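Glycoside hydrolase family protein (Novosphingobium sp. PP1Y, PDB 6Q2F) is an alpha-L-rhamnosidase, a glycoside hydrolase that probably cleaves terminal alpha-L-rhamnose from glycosides. Local coordinates at residues K307-I318 with L378-V389; L770-L781 with K808-T818. All blocks are in the same frame, centred on the assembly; numbering follows the deposited sequence.

The two contacts share no helix or strand. Their centres are 40 Å apart and their nearest atoms about 22 Å. Contact 1 is mostly buried. It sets a short helix, 382-385, against the outermost strand 316-325 of an antiparallel sheet. Contact 2 is only partly buried. It joins the end of helix 767-773 and the beta hairpin 775-782 to the helix 803-814, beside the strand 788-794 of a mixed sheet. The chemistry differs accordingly. Contact 1 relies on carboxylates: one grips a strand residue, another forms a salt-bridge network. Contact 2 relies on leucines, one asparagine amide and bridging waters nearer the surface.

Contact 1. Residues K307-I318 with L378-V389; sequences KALELSNVPTTI and LVDRYETKAGFV
Glu383, in the short helix 382-385, grips Thr317 on the edge strand 316-325 of a four-stranded antiparallel sheet. Its CB and CG pass the carbonyl oxygen of Pro315, with CG 3.2 Å from Pro315 O. A turn about CB-CG (chi2 98°) then swings the carboxylate toward Thr317. OE1 accepts a hydrogen bond from Thr317 N at 2.8 Å, on its syn side and 19° out of the carboxylate plane. OE2 accepts from Thr317 OG1; the modelled separation is very short, so its exact length is doubtful. CD also lies over one face of the Tyr382 ring, offset toward the rim. With an alanine here, the Thr317 amide and hydroxyl would probably lose their carboxylate acceptor, and a gap would open beside Tyr382. Thr275, on the neighbouring strand 268-277, gives Thr317 OG1 a second partner.

Strand and helix start also meet through backbone, Arg381 N to Thr317 O at 2.7 Å. Arg381 is the N-cap residue. Beyond the helix, Gly387 closes a Schellman motif, and Val389 CG1 packs on Val314 CG2 at 3.5 Å. At the other end Asp380 is shared by two cations. Arg381 NH2 meets the syn lone pair of Asp380 OD2 at 2.7 Å, nearly in the guanidinium plane. Lys307 NZ reaches Asp380 OD1 and OD2 weakly, both at 3.2 Å.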
loop_
_atom_site.group_PDB
_atom_site.type_symbol
_atom_site.label_atom_id
_atom_site.label_comp_id
_atom_site.label_asym_id
_atom_site.label_seq_id
_atom_site.Cartn_x
_atom_site.Cartn_y
_atom_site.Cartn_z
ATOM N N LYS A 307 -8.132 -33.000 7.584
ATOM C CA LYS A 307 -7.775 -31.736 6.956
ATOM C C LYS A 307 -7.930 -30.632 7.992
ATOM O O LYS A 307 -8.736 -30.748 8.916
ATOM C CB LYS A 307 -8.659 -31.441 5.733
ATOM C CG LYS A 307 -8.222 -30.231 4.907
ATOM C CD LYS A 307 -9.136 -30.025 3.716
ATOM C CE LYS A 307 -8.366 -29.583 2.486
ATOM N NZ LYS A 307 -9.195 -29.801 1.272
ATOM N N ALA A 308 -7.144 -29.573 7.832
ATOM C CA ALA A 308 -7.253 -28.408 8.695
ATOM C C ALA A 308 -8.265 -27.418 8.127
ATOM O O ALA A 308 -8.588 -27.435 6.937
ATOM C CB ALA A 308 -5.894 -27.726 8.872
ATOM N N LEU A 309 -8.762 -26.547 9.003
ATOM C CA LEU A 309 -9.745 -25.532 8.639
ATOM C C LEU A 309 -9.241 -24.179 9.115
ATOM O O LEU A 309 -9.215 -23.921 10.323
ATOM C CB LEU A 309 -11.113 -25.826 9.261
ATOM C CG LEU A 309 -11.871 -27.096 8.873
ATOM C CD1 LEU A 309 -11.466 -28.272 9.743
ATOM C CD2 LEU A 309 -13.368 -26.863 8.955
ATOM N N GLU A 310 -8.847 -23.313 8.180
ATOM C CA GLU A 310 -8.629 -21.919 8.543
ATOM C C GLU A 310 -9.972 -21.281 8.857
ATOM O O GLU A 310 -10.923 -21.397 8.076
ATOM C CB GLU A 310 -7.931 -21.149 7.424
ATOM C CG GLU A 310 -6.415 -21.070 7.559
ATOM C CD GLU A 310 -5.823 -19.915 6.765
ATOM O OE1 GLU A 310 -6.013 -18.746 7.171
ATOM O OE2 GLU A 310 -5.176 -20.177 5.728
ATOM N N LEU A 311 -10.055 -20.626 10.011
ATOM C CA LEU A 311 -11.292 -20.020 10.475
ATOM C C LEU A 311 -11.261 -18.518 10.237
ATOM O O LEU A 311 -10.195 -17.904 10.131
ATOM C CB LEU A 311 -11.517 -20.318 11.956
ATOM C CG LEU A 311 -11.643 -21.813 12.241
ATOM C CD1 LEU A 311 -11.827 -22.071 13.734
ATOM C CD2 LEU A 311 -12.789 -22.418 11.422
ATOM N N SER A 312 -12.423 -17.919 10.112
ATOM C CA SER A 312 -12.517 -16.519 9.831
ATOM C C SER A 312 -13.853 -16.000 10.223
ATOM O O SER A 312 -14.605 -16.671 10.861
ATOM C CB SER A 312 -12.318 -16.283 8.341
ATOM O OG SER A 312 -13.436 -16.676 7.598
ATOM N N ASN A 313 -14.137 -14.790 9.793
ATOM C CA ASN A 313 -15.388 -14.130 10.040
ATOM C C ASN A 313 -16.547 -14.737 9.284
ATOM O O ASN A 313 -17.650 -14.369 9.490
ATOM C CB ASN A 313 -15.297 -12.628 9.846
ATOM C CG ASN A 313 -15.213 -12.227 8.399
ATOM O OD1 ASN A 313 -14.454 -12.790 7.661
ATOM N ND2 ASN A 313 -15.996 -11.264 8.006
ATOM N N VAL A 314 -16.278 -15.654 8.383
ATOM C CA VAL A 314 -17.336 -16.339 7.664
ATOM C C VAL A 314 -17.097 -17.820 7.786
ATOM O O VAL A 314 -16.025 -18.211 8.116
ATOM C CB VAL A 314 -17.453 -15.926 6.210
ATOM C CG1 VAL A 314 -17.840 -14.480 6.123
ATOM C CG2 VAL A 314 -16.174 -16.240 5.479
ATOM N N PRO A 315 -18.095 -18.639 7.544
ATOM C CA PRO A 315 -17.894 -20.080 7.723
ATOM C C PRO A 315 -16.772 -20.607 6.841
ATOM O O PRO A 315 -16.356 -19.971 5.875
ATOM C CB PRO A 315 -19.249 -20.683 7.330
ATOM C CG PRO A 315 -20.226 -19.581 7.538
ATOM C CD PRO A 315 -19.499 -18.323 7.219
ATOM N N THR A 316 -16.276 -21.792 7.192
ATOM C CA THR A 316 -15.242 -22.478 6.424
ATOM C C THR A 316 -15.759 -23.854 6.038
ATOM O O THR A 316 -16.136 -24.645 6.908
ATOM C CB THR A 316 -13.941 -22.610 7.219
ATOM O OG1 THR A 316 -13.404 -21.310 7.489
ATOM C CG2 THR A 316 -12.923 -23.411 6.429
ATOM N N THR A 317 -15.781 -24.136 4.741
ATOM C CA THR A 317 -16.178 -25.436 4.231
ATOM C C THR A 317 -14.961 -26.118 3.626
ATOM O O THR A 317 -14.207 -25.488 2.885
ATOM C CB THR A 317 -17.285 -25.288 3.191
ATOM O OG1 THR A 317 -18.423 -24.666 3.808
ATOM C CG2 THR A 317 -17.681 -26.645 2.641
ATOM N N ILE A 318 -14.751 -27.383 3.975
ATOM C CA ILE A 318 -13.690 -28.191 3.395
ATOM C C ILE A 318 -14.330 -29.467 2.895
ATOM O O ILE A 318 -15.336 -29.921 3.441
ATOM C CB ILE A 318 -12.562 -28.516 4.397
ATOM C CG1 ILE A 318 -13.139 -29.211 5.630
ATOM C CG2 ILE A 318 -11.776 -27.252 4.765
ATOM C CD1 ILE A 318 -12.082 -29.819 6.530
ATOM N N LEU A 378 -18.700 -31.115 -1.423
ATOM C CA LEU A 378 -18.993 -29.715 -1.677
ATOM C C LEU A 378 -17.764 -29.055 -2.294
ATOM O O LEU A 378 -16.667 -29.625 -2.319
ATOM C CB LEU A 378 -19.405 -28.999 -0.382
ATOM C CG LEU A 378 -20.885 -28.991 0.061
ATOM C CD1 LEU A 378 -21.483 -30.361 -0.033
ATOM C CD2 LEU A 378 -21.046 -28.454 1.487
ATOM N N VAL A 379 -17.956 -27.841 -2.808
ATOM C CA VAL A 379 -16.809 -27.073 -3.270
ATOM C C VAL A 379 -15.884 -26.830 -2.090
ATOM O O VAL A 379 -16.269 -26.213 -1.089
ATOM C CB VAL A 379 -17.246 -25.761 -3.917
ATOM C CG1 VAL A 379 -16.015 -24.897 -4.201
ATOM C CG2 VAL A 379 -18.019 -26.046 -5.209
ATOM N N ASP A 380 -14.660 -27.336 -2.193
ATOM C CA ASP A 380 -13.699 -27.162 -1.118
ATOM C C ASP A 380 -13.362 -25.686 -0.950
ATOM O O ASP A 380 -13.004 -25.006 -1.915
ATOM C CB ASP A 380 -12.442 -27.977 -1.412
ATOM C CG ASP A 380 -11.402 -27.819 -0.342
ATOM O OD1 ASP A 380 -11.759 -28.000 0.844
ATOM O OD2 ASP A 380 -10.244 -27.492 -0.676
ATOM N N ARG A 381 -13.511 -25.191 0.279
ATOM C CA ARG A 381 -13.232 -23.797 0.626
ATOM C C ARG A 381 -13.956 -22.821 -0.299
ATOM O O ARG A 381 -13.379 -21.840 -0.789
ATOM C CB ARG A 381 -11.725 -23.537 0.661
ATOM C CG ARG A 381 -11.184 -23.692 2.087
ATOM C CD ARG A 381 -9.738 -24.018 2.101
ATOM N NE ARG A 381 -9.450 -25.251 1.384
ATOM C CZ ARG A 381 -8.216 -25.713 1.232
ATOM N NH1 ARG A 381 -7.205 -25.028 1.756
ATOM N NH2 ARG A 381 -7.986 -26.839 0.569
ATOM N N TYR A 382 -15.262 -23.069 -0.493
ATOM C CA TYR A 382 -16.032 -22.253 -1.428
ATOM C C TYR A 382 -16.197 -20.827 -0.919
ATOM O O TYR A 382 -16.228 -19.884 -1.716
ATOM C CB TYR A 382 -17.398 -22.894 -1.711
ATOM C CG TYR A 382 -18.514 -22.548 -0.741
ATOM C CD1 TYR A 382 -19.293 -21.405 -0.920
ATOM C CD2 TYR A 382 -18.788 -23.362 0.349
ATOM C CE1 TYR A 382 -20.302 -21.079 -0.033
ATOM C CE2 TYR A 382 -19.801 -23.052 1.236
ATOM C CZ TYR A 382 -20.558 -21.909 1.039
ATOM O OH TYR A 382 -21.567 -21.597 1.930
ATOM N N GLU A 383 -16.321 -20.646 0.404
ATOM C CA GLU A 383 -16.519 -19.303 0.942
ATOM C C GLU A 383 -15.415 -18.357 0.482
ATOM O O GLU A 383 -15.692 -17.245 0.018
ATOM C CB GLU A 383 -16.601 -19.340 2.472
ATOM C CG GLU A 383 -17.805 -20.125 3.021
ATOM C CD GLU A 383 -17.428 -21.526 3.417
ATOM O OE1 GLU A 383 -16.332 -21.960 3.011
ATOM O OE2 GLU A 383 -18.206 -22.205 4.120
ATOM N N THR A 384 -14.149 -18.779 0.591
ATOM C CA THR A 384 -13.077 -17.887 0.155
ATOM C C THR A 384 -13.014 -17.805 -1.367
ATOM O O THR A 384 -12.796 -16.723 -1.919
ATOM C CB THR A 384 -11.720 -18.295 0.758
ATOM O OG1 THR A 384 -10.693 -17.410 0.281
ATOM C CG2 THR A 384 -11.342 -19.709 0.426
ATOM N N LYS A 385 -13.252 -18.923 -2.064
ATOM C CA LYS A 385 -13.198 -18.895 -3.527
ATOM C C LYS A 385 -14.302 -18.029 -4.114
ATOM O O LYS A 385 -14.129 -17.462 -5.195
ATOM C CB LYS A 385 -13.285 -20.311 -4.106
ATOM C CG LYS A 385 -12.043 -21.166 -3.869
ATOM C CD LYS A 385 -12.331 -22.641 -4.187
ATOM C CE LYS A 385 -11.090 -23.517 -3.946
ATOM N NZ LYS A 385 -11.383 -24.972 -4.095
ATOM N N ALA A 386 -15.427 -17.905 -3.414
ATOM C CA ALA A 386 -16.526 -17.057 -3.854
ATOM C C ALA A 386 -16.344 -15.612 -3.431
ATOM O O ALA A 386 -17.216 -14.786 -3.719
ATOM C CB ALA A 386 -17.861 -17.583 -3.311
ATOM N N GLY A 387 -15.255 -15.285 -2.746
ATOM C CA GLY A 387 -14.985 -13.906 -2.403
ATOM C C GLY A 387 -15.597 -13.412 -1.110
ATOM O O GLY A 387 -15.591 -12.202 -0.867
ATOM N N PHE A 388 -16.135 -14.299 -0.276
ATOM C CA PHE A 388 -16.624 -13.854 1.019
ATOM C C PHE A 388 -15.486 -13.568 1.989
ATOM O O PHE A 388 -15.691 -12.835 2.958
ATOM C CB PHE A 388 -17.559 -14.895 1.629
ATOM C CG PHE A 388 -18.888 -14.999 0.935
ATOM C CD1 PHE A 388 -19.834 -13.995 1.075
ATOM C CD2 PHE A 388 -19.193 -16.097 0.155
ATOM C CE1 PHE A 388 -21.050 -14.082 0.439
ATOM C CE2 PHE A 388 -20.413 -16.194 -0.484
ATOM C CZ PHE A 388 -21.346 -15.184 -0.337
ATOM N N VAL A 389 -14.302 -14.133 1.748
ATOM C CA VAL A 389 -13.127 -13.902 2.584
ATOM C C VAL A 389 -11.904 -14.184 1.728
ATOM O O VAL A 389 -11.927 -15.071 0.872
ATOM C CB VAL A 389 -13.147 -14.790 3.854
ATOM C CG1 VAL A 389 -13.251 -16.270 3.470
ATOM C CG2 VAL A 389 -11.895 -14.532 4.694
#

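Contact 2. Residues L770-L781 with K808-T818; sequences LTELLANDGEDL and KLAALVVGGAT
The carbonyl oxygen of Leu812 is gripped twice at the C-terminal end of helix 803-814. Asn776 ND2 donates to it at 2.9 Å, with an N-H...O angle of 159°. Ala817 N donates to it as well, as part of the Schellman motif that closes the helix, with Gly816 the first residue to leave helical angles. Asn776 belongs to a beta hairpin, strands 775-777 and 780-782, closed by a type II' turn from Asp777 to Asp780. Strand 775-777 runs almost parallel to the helix segment 808-814, at 13°. With CG anti to its carbonyl carbon (chi1 -62°), Asn776 lays its amide against the backbone of Gly815, CG lying 3.3 Å from Gly815 O.

Leucines from helix 767-773, the link after it and the hairpin pack against helix 803-814. Leu812 CD1 meets Leu770 CD1 at 3.9 Å, while its CD2 lies 3.8 Å from Leu781 CD2. Leu781 CD2 also presses on Ala817 CB at 3.5 Å. Leu770, Leu774, Leu781 and Leu809 all touch Ile792 of strand 788-794, so the cluster is continuous with the sheet.

Toward the start of the segments, Lys808 turns at its second torsion and runs its carbon chain along Thr771, CG 3.6 Å from Thr771 CA. A water takes a bond from its NZ and donates to Leu774 O. At the turn, Glu779 CA makes a CA-H...O contact with Gly816 O. Another water joins Glu779 O to Thr818 N, accepting from that N at 2.9 Å.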
loop_
_atom_site.group_PDB
_atom_site.type_symbol
_atom_site.label_atom_id
_atom_site.label_comp_id
_atom_site.label_asym_id
_atom_site.label_seq_id
_atom_site.Cartn_x
_atom_site.Cartn_y
_atom_site.Cartn_z
ATOM N N LEU A 770 0.492 -6.017 -20.083
ATOM C CA LEU A 770 0.984 -7.004 -21.042
ATOM C C LEU A 770 0.195 -6.955 -22.347
ATOM O O LEU A 770 0.777 -6.925 -23.440
ATOM C CB LEU A 770 0.927 -8.412 -20.439
ATOM C CG LEU A 770 1.151 -9.560 -21.431
ATOM C CD1 LEU A 770 2.560 -9.519 -22.036
ATOM C CD2 LEU A 770 0.888 -10.920 -20.792
ATOM N N THR A 771 -1.133 -6.904 -22.250
ATOM C CA THR A 771 -1.985 -7.126 -23.413
ATOM C C THR A 771 -2.423 -5.854 -24.130
ATOM O O THR A 771 -2.943 -5.951 -25.248
ATOM C CB THR A 771 -3.239 -7.910 -23.019
ATOM O OG1 THR A 771 -3.983 -7.164 -22.052
ATOM C CG2 THR A 771 -2.863 -9.268 -22.442
ATOM N N GLU A 772 -2.228 -4.674 -23.539
ATOM C CA GLU A 772 -2.723 -3.435 -24.128
ATOM C C GLU A 772 -1.655 -2.386 -24.391
ATOM O O GLU A 772 -1.867 -1.524 -25.248
ATOM C CB GLU A 772 -3.787 -2.795 -23.223
ATOM C CG GLU A 772 -4.965 -3.704 -22.877
ATOM C CD GLU A 772 -5.936 -3.876 -24.034
ATOM O OE1 GLU A 772 -5.877 -3.066 -24.989
ATOM O OE2 GLU A 772 -6.759 -4.815 -23.985
ATOM N N LEU A 773 -0.535 -2.410 -23.668
ATOM C CA LEU A 773 0.462 -1.349 -23.761
ATOM C C LEU A 773 1.673 -1.738 -24.602
ATOM O O LEU A 773 2.162 -0.928 -25.393
ATOM C CB LEU A 773 0.959 -0.948 -22.365
ATOM C CG LEU A 773 -0.074 -0.346 -21.402
ATOM C CD1 LEU A 773 0.576 0.060 -20.090
ATOM C CD2 LEU A 773 -0.814 0.834 -22.059
ATOM N N LEU A 774 2.167 -2.963 -24.424
ATOM C CA LEU A 774 3.463 -3.350 -24.948
ATOM C C LEU A 774 3.358 -3.666 -26.430
ATOM O O LEU A 774 2.450 -4.378 -26.862
ATOM C CB LEU A 774 3.993 -4.565 -24.193
ATOM C CG LEU A 774 4.288 -4.360 -22.718
ATOM C CD1 LEU A 774 5.006 -5.575 -22.179
ATOM C CD2 LEU A 774 5.145 -3.119 -22.567
ATOM N N ALA A 775 4.300 -3.127 -27.199
ATOM C CA ALA A 775 4.396 -3.378 -28.622
ATOM C C ALA A 775 5.845 -3.670 -28.972
ATOM O O ALA A 775 6.761 -3.319 -28.225
ATOM C CB ALA A 775 3.882 -2.192 -29.438
ATOM N N ASN A 776 6.043 -4.318 -30.122
ATOM C CA ASN A 776 7.394 -4.620 -30.581
ATOM C C ASN A 776 8.085 -3.360 -31.088
ATOM O O ASN A 776 7.485 -2.538 -31.781
ATOM C CB ASN A 776 7.366 -5.660 -31.706
ATOM C CG ASN A 776 6.777 -6.994 -31.270
ATOM O OD1 ASN A 776 5.694 -7.372 -31.698
ATOM N ND2 ASN A 776 7.518 -7.730 -30.444
ATOM N N ASP A 777 9.360 -3.209 -30.750
ATOM C CA ASP A 777 10.221 -2.232 -31.424
ATOM C C ASP A 777 11.559 -2.944 -31.593
ATOM O O ASP A 777 12.414 -2.927 -30.692
ATOM C CB ASP A 777 10.347 -0.925 -30.647
ATOM C CG ASP A 777 11.219 0.104 -31.372
ATOM O OD1 ASP A 777 10.999 0.303 -32.588
ATOM O OD2 ASP A 777 12.114 0.709 -30.736
ATOM N N GLY A 778 11.720 -3.582 -32.736
ATOM C CA GLY A 778 12.901 -4.385 -32.965
ATOM C C GLY A 778 12.900 -5.549 -32.003
ATOM O O GLY A 778 12.007 -6.401 -32.021
ATOM N N GLU A 779 13.914 -5.601 -31.150
ATOM C CA GLU A 779 14.003 -6.655 -30.154
ATOM C C GLU A 779 13.419 -6.222 -28.814
ATOM O O GLU A 779 13.391 -7.026 -27.880
ATOM C CB GLU A 779 15.463 -7.104 -29.987
ATOM C CG GLU A 779 16.275 -6.279 -28.965
ATOM C CD GLU A 779 16.875 -4.994 -29.539
ATOM O OE1 GLU A 779 17.977 -4.591 -29.086
ATOM O OE2 GLU A 779 16.243 -4.383 -30.437
ATOM N N ASP A 780 12.932 -4.982 -28.721
ATOM C CA ASP A 780 12.455 -4.377 -27.485
ATOM C C ASP A 780 10.933 -4.429 -27.400
ATOM O O ASP A 780 10.232 -4.597 -28.397
ATOM C CB ASP A 780 12.881 -2.906 -27.383
ATOM C CG ASP A 780 14.378 -2.718 -27.198
ATOM O OD1 ASP A 780 15.072 -3.663 -26.776
ATOM O OD2 ASP A 780 14.848 -1.594 -27.475
ATOM N N LEU A 781 10.429 -4.225 -26.189
ATOM C CA LEU A 781 9.011 -3.991 -25.960
ATOM C C LEU A 781 8.845 -2.573 -25.452
ATOM O O LEU A 781 9.489 -2.180 -24.467
ATOM C CB LEU A 781 8.435 -4.976 -24.949
ATOM C CG LEU A 781 8.466 -6.395 -25.480
ATOM C CD1 LEU A 781 8.352 -7.398 -24.355
ATOM C CD2 LEU A 781 7.338 -6.559 -26.469
ATOM N N LYS A 808 -1.151 -13.117 -26.244
ATOM C CA LYS A 808 -0.441 -11.857 -26.395
ATOM C C LYS A 808 1.055 -12.060 -26.242
ATOM O O LYS A 808 1.854 -11.476 -26.982
ATOM C CB LYS A 808 -0.945 -10.834 -25.379
ATOM C CG LYS A 808 -0.489 -9.437 -25.729
ATOM C CD LYS A 808 -1.224 -8.905 -26.968
ATOM C CE LYS A 808 -0.511 -7.684 -27.544
ATOM N NZ LYS A 808 -1.260 -7.027 -28.660
ATOM N N LEU A 809 1.451 -12.901 -25.295
ATOM C CA LEU A 809 2.868 -13.157 -25.078
ATOM C C LEU A 809 3.486 -13.824 -26.299
ATOM O O LEU A 809 4.547 -13.405 -26.777
ATOM C CB LEU A 809 3.028 -14.017 -23.834
ATOM C CG LEU A 809 4.421 -14.211 -23.291
ATOM C CD1 LEU A 809 4.866 -12.941 -22.529
ATOM C CD2 LEU A 809 4.389 -15.436 -22.402
ATOM N N ALA A 810 2.814 -14.848 -26.833
ATOM C CA ALA A 810 3.285 -15.490 -28.056
ATOM C C ALA A 810 3.361 -14.498 -29.204
ATOM O O ALA A 810 4.307 -14.534 -29.997
ATOM C CB ALA A 810 2.371 -16.659 -28.430
ATOM N N ALA A 811 2.371 -13.610 -29.321
ATOM C CA ALA A 811 2.378 -12.678 -30.443
ATOM C C ALA A 811 3.541 -11.695 -30.323
ATOM O O ALA A 811 4.177 -11.344 -31.327
ATOM C CB ALA A 811 1.043 -11.936 -30.521
ATOM N N LEU A 812 3.849 -11.249 -29.103
ATOM C CA LEU A 812 4.981 -10.346 -28.933
ATOM C C LEU A 812 6.294 -11.060 -29.232
ATOM O O LEU A 812 7.157 -10.510 -29.925
ATOM C CB LEU A 812 4.988 -9.768 -27.520
ATOM C CG LEU A 812 3.823 -8.842 -27.164
ATOM C CD1 LEU A 812 3.799 -8.580 -25.667
ATOM C CD2 LEU A 812 3.937 -7.531 -27.930
ATOM N N VAL A 813 6.459 -12.280 -28.712
ATOM C CA VAL A 813 7.616 -13.111 -29.047
ATOM C C VAL A 813 7.756 -13.242 -30.560
ATOM O O VAL A 813 8.788 -12.880 -31.138
ATOM C CB VAL A 813 7.511 -14.492 -28.370
ATOM C CG1 VAL A 813 8.623 -15.403 -28.853
ATOM C CG2 VAL A 813 7.583 -14.360 -26.855
ATOM N N VAL A 814 6.706 -13.744 -31.228
ATOM C CA VAL A 814 6.777 -13.938 -32.681
ATOM C C VAL A 814 7.058 -12.612 -33.391
ATOM O O VAL A 814 7.720 -12.575 -34.436
ATOM C CB VAL A 814 5.493 -14.620 -33.189
ATOM C CG1 VAL A 814 5.419 -14.613 -34.721
ATOM C CG2 VAL A 814 5.466 -16.082 -32.697
ATOM N N GLY A 815 6.596 -11.496 -32.812
ATOM C CA GLY A 815 6.865 -10.183 -33.375
ATOM C C GLY A 815 8.261 -9.642 -33.090
ATOM O O GLY A 815 8.587 -8.550 -33.567
ATOM N N GLY A 816 9.066 -10.357 -32.305
ATOM C CA GLY A 816 10.474 -10.017 -32.125
ATOM C C GLY A 816 10.961 -9.882 -30.690
ATOM O O GLY A 816 12.145 -9.618 -30.467
ATOM N N ALA A 817 10.078 -10.054 -29.706
ATOM C CA ALA A 817 10.444 -9.811 -28.318
ATOM C C ALA A 817 11.054 -11.050 -27.670
ATOM O O ALA A 817 10.875 -12.181 -28.123
ATOM C CB ALA A 817 9.232 -9.356 -27.503
ATOM N N THR A 818 11.751 -10.816 -26.568
ATOM C CA THR A 818 12.349 -11.866 -25.756
ATOM C C THR A 818 11.546 -12.063 -24.479
ATOM O O THR A 818 11.168 -11.086 -23.818
ATOM C CB THR A 818 13.802 -11.517 -25.415
ATOM O OG1 THR A 818 14.502 -11.209 -26.626
ATOM C CG2 THR A 818 14.490 -12.668 -24.700
HETATM O O HOH W 1 1.119 -4.986 -29.258
HETATM O O HOH W 2 11.773 -7.969 -25.830
HETATM O O HOH W 3 15.179 -8.394 -26.433
#